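Side-chain contacts in transcriptional regulator, TetR family (Myxococcus xanthus, PDB 5K7F), which probably regulates alternative de novo isovaleryl coenzyme A biosynthesis as a DNA-binding transcriptional repressor: residues Q62-I67 and I113-E118; A20-A25 and M68-D73; E41-C46 and A51-H56. One frame throughout, in Å; residues are numbered along the deposited sequence.

How the interactions relate
Interactions 1 and 2 lie side by side, their centres about 7 Å apart, because both use consecutive turns of helix 60-83: residues 62-67 face helix 110-117, and residues 68-73 carry Tyr-70 toward helix 18-32. Interaction 3 joins helices 39-45 and 50-56, with its centre about 14 Å from that of interaction 2 and 17 Å from that of interaction 1. Along the chain it is nested within the loop closed by interaction 2 and ends before interaction 1 begins; the segments of interactions 1 and 2 alternate. Apolar contacts of Leu-63 with Ile-42 and of Ile-21 with Leu-53 continue the packing, so the predicted DNA-binding motif is connected through helices 18-32 and 60-83 to helix 110-117.

Interaction 1: residues Q62-I67 and I113-E118; sequences QLLFAI and IIILHE
Leu-64, Ile-67 and Ile-115 meet with no polar bond between their segments; the shortest sound polar bond within them is internal to helix 60-83, from Ile-67 N to Leu-63 O (2.9 Å), and it fixes the turn from which Ile-67 projects. The contact centres on one methyl group, CG2 of Ile-115. The branch CD1 of Leu-64 reaches it at 3.7 Å, while CG2 of Ile-67 lies 4.1 Å from the same Ile-115 CG2. These two approaches are nearly at right angles about the methyl, so it is met from two separate sides rather than end-on by one partner. Both isoleucines leave their backbones heading toward the other helix, and their side chains meet at a slant. Leu-64 starts out less directly, but with CG anti to its own backbone N (chi1 -176°) and chi2 at 55° the CD1 branch swings across to Ile-115.

Around the contact, Tyr-34 touches Leu-64, and Ala-26 of helix 18-32 touches Ile-115. At the end of helix 110-117, Leu-116 O accepts a hydrogen bond from Lys-134, and His-117 O one from Lys-175 of the second subunit. The contact therefore joins the helix that follows the predicted DNA-binding motif to a helix of the C-terminal region. Because it consists solely of methyl-to-methyl packing, it has shape but no directional bond, and small relative shifts of the two helices would probably cost less here than across a network of polar bonds.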
loop_
_atom_site.group_PDB
_atom_site.type_symbol
_atom_site.label_atom_id
_atom_site.label_comp_id
_atom_site.label_asym_id
_atom_site.label_seq_id
_atom_site.Cartn_x
_atom_site.Cartn_y
_atom_site.Cartn_z
ATOM N N GLN A 62 -19.949 6.754 -13.053
ATOM C CA GLN A 62 -19.270 6.706 -14.343
ATOM C C GLN A 62 -17.854 7.266 -14.242
ATOM O O GLN A 62 -16.910 6.681 -14.779
ATOM C CB GLN A 62 -20.067 7.491 -15.379
ATOM C CG GLN A 62 -21.434 6.919 -15.730
ATOM C CD GLN A 62 -22.070 7.673 -16.878
ATOM O OE1 GLN A 62 -21.386 8.401 -17.597
ATOM N NE2 GLN A 62 -23.376 7.496 -17.071
ATOM N N LEU A 63 -17.696 8.396 -13.561
ATOM C CA LEU A 63 -16.378 9.019 -13.443
ATOM C C LEU A 63 -15.376 8.079 -12.786
ATOM O O LEU A 63 -14.228 7.959 -13.230
ATOM C CB LEU A 63 -16.486 10.307 -12.626
ATOM C CG LEU A 63 -15.162 11.023 -12.328
ATOM C CD1 LEU A 63 -14.459 11.545 -13.596
ATOM C CD2 LEU A 63 -15.413 12.147 -11.347
ATOM N N LEU A 64 -15.770 7.466 -11.675
ATOM C CA LEU A 64 -14.853 6.600 -10.939
ATOM C C LEU A 64 -14.378 5.419 -11.798
ATOM O O LEU A 64 -13.174 5.147 -11.878
ATOM C CB LEU A 64 -15.533 6.141 -9.645
ATOM C CG LEU A 64 -14.720 5.292 -8.678
ATOM C CD1 LEU A 64 -13.416 6.040 -8.332
ATOM C CD2 LEU A 64 -15.521 4.991 -7.432
ATOM N N PHE A 65 -15.312 4.708 -12.446
ATOM C CA PHE A 65 -14.963 3.591 -13.333
ATOM C C PHE A 65 -14.071 4.055 -14.474
ATOM O O PHE A 65 -13.160 3.339 -14.912
ATOM C CB PHE A 65 -16.255 2.998 -13.882
ATOM C CG PHE A 65 -16.082 1.888 -14.880
ATOM C CD1 PHE A 65 -15.199 0.855 -14.662
ATOM C CD2 PHE A 65 -16.881 1.848 -16.004
ATOM C CE1 PHE A 65 -15.098 -0.169 -15.564
ATOM C CE2 PHE A 65 -16.775 0.832 -16.906
ATOM C CZ PHE A 65 -15.892 -0.184 -16.682
ATOM N N ALA A 66 -14.335 5.243 -14.976
ATOM C CA ALA A 66 -13.497 5.788 -16.033
ATOM C C ALA A 66 -12.065 6.002 -15.544
ATOM O O ALA A 66 -11.092 5.732 -16.276
ATOM C CB ALA A 66 -14.093 7.103 -16.504
ATOM N N ILE A 67 -11.916 6.562 -14.344
ATOM C CA ILE A 67 -10.564 6.797 -13.840
ATOM C C ILE A 67 -9.863 5.463 -13.647
ATOM O O ILE A 67 -8.698 5.307 -14.051
ATOM C CB ILE A 67 -10.567 7.645 -12.553
ATOM C CG1 ILE A 67 -11.052 9.072 -12.829
ATOM C CG2 ILE A 67 -9.146 7.728 -11.929
ATOM C CD1 ILE A 67 -11.384 9.850 -11.573
ATOM N N ILE A 113 -3.425 6.447 -10.381
ATOM C CA ILE A 113 -3.033 5.119 -9.921
ATOM C C ILE A 113 -3.426 4.926 -8.453
ATOM O O ILE A 113 -3.800 3.833 -8.031
ATOM C CB ILE A 113 -1.523 4.910 -10.151
ATOM C CG1 ILE A 113 -1.125 5.146 -11.634
ATOM C CG2 ILE A 113 -1.047 3.559 -9.620
ATOM C CD1 ILE A 113 -1.845 4.232 -12.682
ATOM N N ILE A 114 -3.328 5.979 -7.642
ATOM C CA ILE A 114 -3.780 5.893 -6.263
ATOM C C ILE A 114 -5.250 5.483 -6.212
ATOM O O ILE A 114 -5.654 4.625 -5.405
ATOM C CB ILE A 114 -3.538 7.249 -5.576
ATOM C CG1 ILE A 114 -2.028 7.466 -5.427
ATOM C CG2 ILE A 114 -4.282 7.356 -4.252
ATOM C CD1 ILE A 114 -1.683 8.861 -4.963
ATOM N N ILE A 115 -6.076 6.101 -7.060
ATOM C CA ILE A 115 -7.501 5.812 -7.004
ATOM C C ILE A 115 -7.772 4.382 -7.443
ATOM O O ILE A 115 -8.645 3.697 -6.884
ATOM C CB ILE A 115 -8.279 6.841 -7.832
ATOM C CG1 ILE A 115 -8.301 8.169 -7.083
ATOM C CG2 ILE A 115 -9.688 6.356 -8.134
ATOM C CD1 ILE A 115 -8.657 9.327 -7.969
ATOM N N LEU A 116 -6.997 3.896 -8.416
ATOM C CA LEU A 116 -7.105 2.517 -8.884
ATOM C C LEU A 116 -7.049 1.505 -7.741
ATOM O O LEU A 116 -7.719 0.465 -7.789
ATOM C CB LEU A 116 -5.986 2.258 -9.879
ATOM C CG LEU A 116 -5.910 0.884 -10.496
ATOM C CD1 LEU A 116 -7.225 0.498 -11.195
ATOM C CD2 LEU A 116 -4.733 0.931 -11.475
ATOM N N HIS A 117 -6.223 1.757 -6.734
ATOM C CA HIS A 117 -6.020 0.788 -5.671
ATOM C C HIS A 117 -6.542 1.263 -4.323
ATOM O O HIS A 117 -6.462 0.505 -3.339
ATOM C CB HIS A 117 -4.531 0.421 -5.590
ATOM C CG HIS A 117 -4.096 -0.488 -6.697
ATOM N ND1 HIS A 117 -4.442 -1.822 -6.736
ATOM C CD2 HIS A 117 -3.401 -0.249 -7.836
ATOM C CE1 HIS A 117 -3.956 -2.372 -7.833
ATOM N NE2 HIS A 117 -3.319 -1.439 -8.523
ATOM N N GLU A 118 -7.105 2.469 -4.257
ATOM C CA GLU A 118 -7.734 2.997 -3.046
ATOM C C GLU A 118 -9.234 3.206 -3.266
ATOM O O GLU A 118 -10.048 2.330 -2.967
ATOM C CB GLU A 118 -7.080 4.316 -2.619
#

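Interaction 2: residues A20-A25 and M68-D73; sequences AILETA and MNYGMD
Tyr-70 gives its phenol proton to Glu-23: OH to OE2 is 2.8 Å, the one hydrogen bond between the two segments. The hydroxyl meets OE2 nearly end-on to the carboxylate C-O bond, and the carboxylate and the ring are almost coplanar, 14° apart. Nearer the backbone, CG of Glu-23 lies at the edge of the ring, in its plane, 3.8 Å from CE2 of Tyr-70, so the acidic side chain runs beside the phenol before its carboxylate reaches the hydroxyl. The base of the tyrosine belongs to Leu-22, whose CD1 is 3.7 Å from Tyr-70 CB and approaches the ring obliquely. Leu-22 CB also comes to 4.1 Å from Tyr-70 CD2.

Two torsions bring these groups together. The ring of Tyr-70 stands anti to its own backbone N (chi1 180°), extending from helix 60-83 toward helix 18-32. Glu-23 leaves its helix at a less direct angle, but beyond CG its chain is extended (chi2 167°), which carries the carboxylate over to the phenol. A phenylalanine in place of Tyr-70 lacks the hydroxyl, and the Glu-23 carboxylate would probably be left without this donor and more able to turn.

Outside this shell, Trp-108 touches both Glu-23 and Tyr-70, and Val-112 of helix 110-117 adds to the packing on the tyrosine. Leu-22 continues onto Leu-63, Ala-66 and Ile-67, one to two turns earlier on helix 60-83. The pair thus clamps helix 18-32, the first helix modelled, to helix 60-83, with the start of helix 110-117 packed alongside.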
loop_
_atom_site.group_PDB
_atom_site.type_symbol
_atom_site.label_atom_id
_atom_site.label_comp_id
_atom_site.label_asym_id
_atom_site.label_seq_id
_atom_site.Cartn_x
_atom_site.Cartn_y
_atom_site.Cartn_z
ATOM N N ALA A 20 -7.317 14.366 -19.715
ATOM C CA ALA A 20 -7.088 15.543 -18.879
ATOM C C ALA A 20 -8.203 15.725 -17.854
ATOM O O ALA A 20 -7.944 16.054 -16.689
ATOM C CB ALA A 20 -6.960 16.782 -19.786
ATOM N N ILE A 21 -9.457 15.506 -18.263
ATOM C CA ILE A 21 -10.569 15.546 -17.326
ATOM C C ILE A 21 -10.349 14.534 -16.212
ATOM O O ILE A 21 -10.516 14.839 -15.031
ATOM C CB ILE A 21 -11.898 15.279 -18.055
ATOM C CG1 ILE A 21 -12.250 16.437 -18.984
ATOM C CG2 ILE A 21 -13.045 15.074 -17.077
ATOM C CD1 ILE A 21 -13.466 16.128 -19.840
ATOM N N LEU A 22 -9.985 13.294 -16.583
ATOM C CA LEU A 22 -9.864 12.236 -15.572
ATOM C C LEU A 22 -8.726 12.517 -14.597
ATOM O O LEU A 22 -8.841 12.216 -13.392
ATOM C CB LEU A 22 -9.632 10.872 -16.221
ATOM C CG LEU A 22 -10.680 10.374 -17.200
ATOM C CD1 LEU A 22 -10.347 9.015 -17.698
ATOM C CD2 LEU A 22 -12.062 10.397 -16.590
ATOM N N GLU A 23 -7.638 13.114 -15.098
ATOM C CA GLU A 23 -6.490 13.451 -14.265
ATOM C C GLU A 23 -6.833 14.583 -13.318
ATOM O O GLU A 23 -6.409 14.583 -12.156
ATOM C CB GLU A 23 -5.289 13.842 -15.149
ATOM C CG GLU A 23 -4.695 12.646 -15.942
ATOM C CD GLU A 23 -3.729 13.048 -17.037
ATOM O OE1 GLU A 23 -3.249 14.203 -17.013
ATOM O OE2 GLU A 23 -3.421 12.190 -17.894
ATOM N N THR A 24 -7.604 15.554 -13.810
ATOM C CA THR A 24 -8.032 16.671 -12.978
ATOM C C THR A 24 -8.992 16.174 -11.903
ATOM O O THR A 24 -8.849 16.504 -10.731
ATOM C CB THR A 24 -8.659 17.779 -13.860
ATOM O OG1 THR A 24 -7.679 18.351 -14.743
ATOM C CG2 THR A 24 -9.260 18.884 -13.001
ATOM N N ALA A 25 -9.950 15.333 -12.289
ATOM C CA ALA A 25 -10.861 14.724 -11.324
ATOM C C ALA A 25 -10.116 13.889 -10.289
ATOM O O ALA A 25 -10.447 13.924 -9.098
ATOM C CB ALA A 25 -11.876 13.874 -12.074
ATOM N N MET A 68 -10.561 4.471 -13.041
ATOM C CA MET A 68 -9.931 3.177 -12.811
ATOM C C MET A 68 -9.573 2.476 -14.129
ATOM O O MET A 68 -8.498 1.883 -14.257
ATOM C CB MET A 68 -10.826 2.340 -11.878
ATOM C CG MET A 68 -10.960 2.984 -10.503
ATOM S SD MET A 68 -11.934 1.987 -9.336
ATOM C CE MET A 68 -10.751 0.691 -9.061
ATOM N N ASN A 69 -10.428 2.549 -15.140
ATOM C CA ASN A 69 -10.077 1.994 -16.443
ATOM C C ASN A 69 -8.903 2.737 -17.072
ATOM O O ASN A 69 -8.064 2.132 -17.751
ATOM C CB ASN A 69 -11.280 2.050 -17.370
ATOM C CG ASN A 69 -12.122 0.807 -17.289
ATOM O OD1 ASN A 69 -11.624 -0.306 -17.051
ATOM N ND2 ASN A 69 -13.393 0.974 -17.542
ATOM N N TYR A 70 -8.836 4.049 -16.858
ATOM C CA TYR A 70 -7.703 4.813 -17.369
ATOM C C TYR A 70 -6.427 4.351 -16.686
ATOM O O TYR A 70 -5.391 4.173 -17.341
ATOM C CB TYR A 70 -7.933 6.305 -17.145
ATOM C CG TYR A 70 -6.797 7.223 -17.642
ATOM C CD1 TYR A 70 -6.072 6.928 -18.776
ATOM C CD2 TYR A 70 -6.451 8.372 -16.943
ATOM C CE1 TYR A 70 -5.041 7.735 -19.205
ATOM C CE2 TYR A 70 -5.409 9.183 -17.386
ATOM C CZ TYR A 70 -4.722 8.859 -18.494
ATOM O OH TYR A 70 -3.680 9.653 -18.945
ATOM N N GLY A 71 -6.511 4.063 -15.378
ATOM C CA GLY A 71 -5.338 3.584 -14.668
ATOM C C GLY A 71 -4.841 2.266 -15.230
ATOM O O GLY A 71 -3.632 2.014 -15.320
ATOM N N MET A 72 -5.756 1.379 -15.585
ATOM C CA MET A 72 -5.276 0.123 -16.171
ATOM C C MET A 72 -4.737 0.320 -17.582
ATOM O O MET A 72 -3.837 -0.414 -18.006
ATOM C CB MET A 72 -6.382 -0.912 -16.180
ATOM C CG MET A 72 -6.749 -1.471 -14.773
ATOM S SD MET A 72 -5.347 -1.810 -13.670
ATOM C CE MET A 72 -4.444 -3.062 -14.589
ATOM N N ASP A 73 -5.309 1.256 -18.341
ATOM C CA ASP A 73 -4.739 1.655 -19.628
ATOM C C ASP A 73 -3.322 2.164 -19.454
ATOM O O ASP A 73 -2.458 1.942 -20.317
ATOM C CB ASP A 73 -5.584 2.747 -20.279
ATOM C CG ASP A 73 -6.844 2.235 -20.902
ATOM O OD1 ASP A 73 -6.985 1.023 -21.062
ATOM O OD2 ASP A 73 -7.678 3.089 -21.295
#

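Interaction 3: residues E41-C46 and A51-H56; sequences EIAAAC and AGLYHH
Leu-53 meets Ile-42 and Ala-43 without any aromatic ring or other flat side chain between them; the flat group in the contact is the peptide joining Ile-42 to Ala-43. One branch of the leucine, CD2, sits above the plane of that peptide, 3.6 Å from Ala-43 N. The same CD2 lies 3.8 Å from Ala-43 CB, and CG2 of Ile-42 comes to 4.0 Å from Leu-53 CD2, so a single methyl rests on two successive residues of helix 39-45. Leu-53 is extended toward them, CG anti to its backbone N (chi1 179°), and crosses the side chain of Ile-42 at about a right angle. With only a methyl on Ala-43 the backbones can come close: the CA atoms of Ala-43 and Leu-53 are 5.9 Å apart.

Leu-53 also packs on Ile-21 of helix 18-32, as does His-56 one turn later, which ties this pair of helices to the one before. At the start of helix 50-56, Thr-49 accepts a hydrogen bond from Gly-52 N through its side-chain oxygen. All three touching residues are buried, and no polar bond joins the two segments. Two short helices joined by a brief connection and packed through aliphatic side chains fit the helix-turn-helix motif predicted here, in which helix 50-56 would, as in other TetR-family regulators, probably be the DNA-recognition helix.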
loop_
_atom_site.group_PDB
_atom_site.type_symbol
_atom_site.label_atom_id
_atom_site.label_comp_id
_atom_site.label_asym_id
_atom_site.label_seq_id
_atom_site.Cartn_x
_atom_site.Cartn_y
_atom_site.Cartn_z
ATOM N N GLU A 41 -17.883 20.939 -9.271
ATOM C CA GLU A 41 -16.507 21.321 -8.935
ATOM C C GLU A 41 -15.516 20.794 -9.963
ATOM O O GLU A 41 -14.539 21.472 -10.309
ATOM C CB GLU A 41 -16.149 20.797 -7.542
ATOM C CG GLU A 41 -17.009 21.377 -6.423
ATOM C CD GLU A 41 -16.666 20.833 -5.055
ATOM O OE1 GLU A 41 -16.385 19.624 -4.931
ATOM O OE2 GLU A 41 -16.673 21.636 -4.103
ATOM N N ILE A 42 -15.746 19.580 -10.468
ATOM C CA ILE A 42 -14.868 19.049 -11.501
ATOM C C ILE A 42 -14.958 19.875 -12.759
ATOM O O ILE A 42 -13.939 20.169 -13.389
ATOM C CB ILE A 42 -15.190 17.581 -11.796
ATOM C CG1 ILE A 42 -14.921 16.741 -10.566
ATOM C CG2 ILE A 42 -14.361 17.114 -13.020
ATOM C CD1 ILE A 42 -15.485 15.407 -10.703
ATOM N N ALA A 43 -16.168 20.244 -13.169
ATOM C CA ALA A 43 -16.285 21.066 -14.360
ATOM C C ALA A 43 -15.502 22.362 -14.196
ATOM O O ALA A 43 -14.746 22.752 -15.084
ATOM C CB ALA A 43 -17.746 21.359 -14.671
ATOM N N ALA A 44 -15.649 23.026 -13.053
ATOM C CA ALA A 44 -14.937 24.286 -12.848
ATOM C C ALA A 44 -13.422 24.085 -12.854
ATOM O O ALA A 44 -12.687 24.876 -13.455
ATOM C CB ALA A 44 -15.381 24.949 -11.540
ATOM N N ALA A 45 -12.934 23.032 -12.197
ATOM C CA ALA A 45 -11.491 22.788 -12.197
ATOM C C ALA A 45 -10.956 22.499 -13.598
ATOM O O ALA A 45 -9.776 22.737 -13.864
ATOM C CB ALA A 45 -11.154 21.640 -11.255
ATOM N N CYS A 46 -11.789 21.936 -14.480
ATOM C CA CYS A 46 -11.447 21.688 -15.873
ATOM C C CYS A 46 -11.686 22.903 -16.756
ATOM O O CYS A 46 -11.405 22.852 -17.962
ATOM C CB CYS A 46 -12.260 20.510 -16.415
ATOM S SG CYS A 46 -11.791 18.918 -15.734
ATOM N N ALA A 51 -22.283 21.388 -19.297
ATOM C CA ALA A 51 -22.682 20.694 -20.513
ATOM C C ALA A 51 -21.494 20.005 -21.170
ATOM O O ALA A 51 -21.603 18.856 -21.632
ATOM C CB ALA A 51 -23.337 21.681 -21.476
ATOM N N GLY A 52 -20.342 20.679 -21.203
ATOM C CA GLY A 52 -19.175 20.106 -21.851
ATOM C C GLY A 52 -18.631 18.926 -21.073
ATOM O O GLY A 52 -18.258 17.908 -21.663
ATOM N N LEU A 53 -18.611 19.030 -19.740
ATOM C CA LEU A 53 -18.245 17.865 -18.918
ATOM C C LEU A 53 -19.208 16.719 -19.159
ATOM O O LEU A 53 -18.787 15.588 -19.430
ATOM C CB LEU A 53 -18.204 18.224 -17.427
ATOM C CG LEU A 53 -17.847 17.068 -16.481
ATOM C CD1 LEU A 53 -16.529 16.333 -16.898
ATOM C CD2 LEU A 53 -17.760 17.569 -15.059
ATOM N N TYR A 54 -20.510 17.008 -19.111
ATOM C CA TYR A 54 -21.530 15.977 -19.241
ATOM C C TYR A 54 -21.385 15.165 -20.530
ATOM O O TYR A 54 -21.720 13.978 -20.561
ATOM C CB TYR A 54 -22.888 16.663 -19.175
ATOM C CG TYR A 54 -24.062 15.736 -19.168
ATOM C CD1 TYR A 54 -24.643 15.342 -20.365
ATOM C CD2 TYR A 54 -24.600 15.272 -17.974
ATOM C CE1 TYR A 54 -25.728 14.503 -20.368
ATOM C CE2 TYR A 54 -25.692 14.415 -17.960
ATOM C CZ TYR A 54 -26.255 14.045 -19.162
ATOM O OH TYR A 54 -27.350 13.218 -19.169
ATOM N N HIS A 55 -20.926 15.788 -21.613
ATOM C CA HIS A 55 -20.688 15.071 -22.861
ATOM C C HIS A 55 -19.712 13.918 -22.675
ATOM O O HIS A 55 -19.831 12.895 -23.358
ATOM C CB HIS A 55 -20.157 16.038 -23.905
ATOM N N HIS A 56 -18.746 14.068 -21.767
ATOM C CA HIS A 56 -17.766 13.019 -21.466
ATOM C C HIS A 56 -18.219 12.081 -20.332
ATOM O O HIS A 56 -18.102 10.857 -20.460
ATOM C CB HIS A 56 -16.411 13.649 -21.101
ATOM C CG HIS A 56 -15.776 14.457 -22.189
ATOM N ND1 HIS A 56 -14.993 13.901 -23.179
ATOM C CD2 HIS A 56 -15.756 15.793 -22.406
ATOM C CE1 HIS A 56 -14.549 14.855 -23.981
ATOM N NE2 HIS A 56 -14.996 16.014 -23.534
#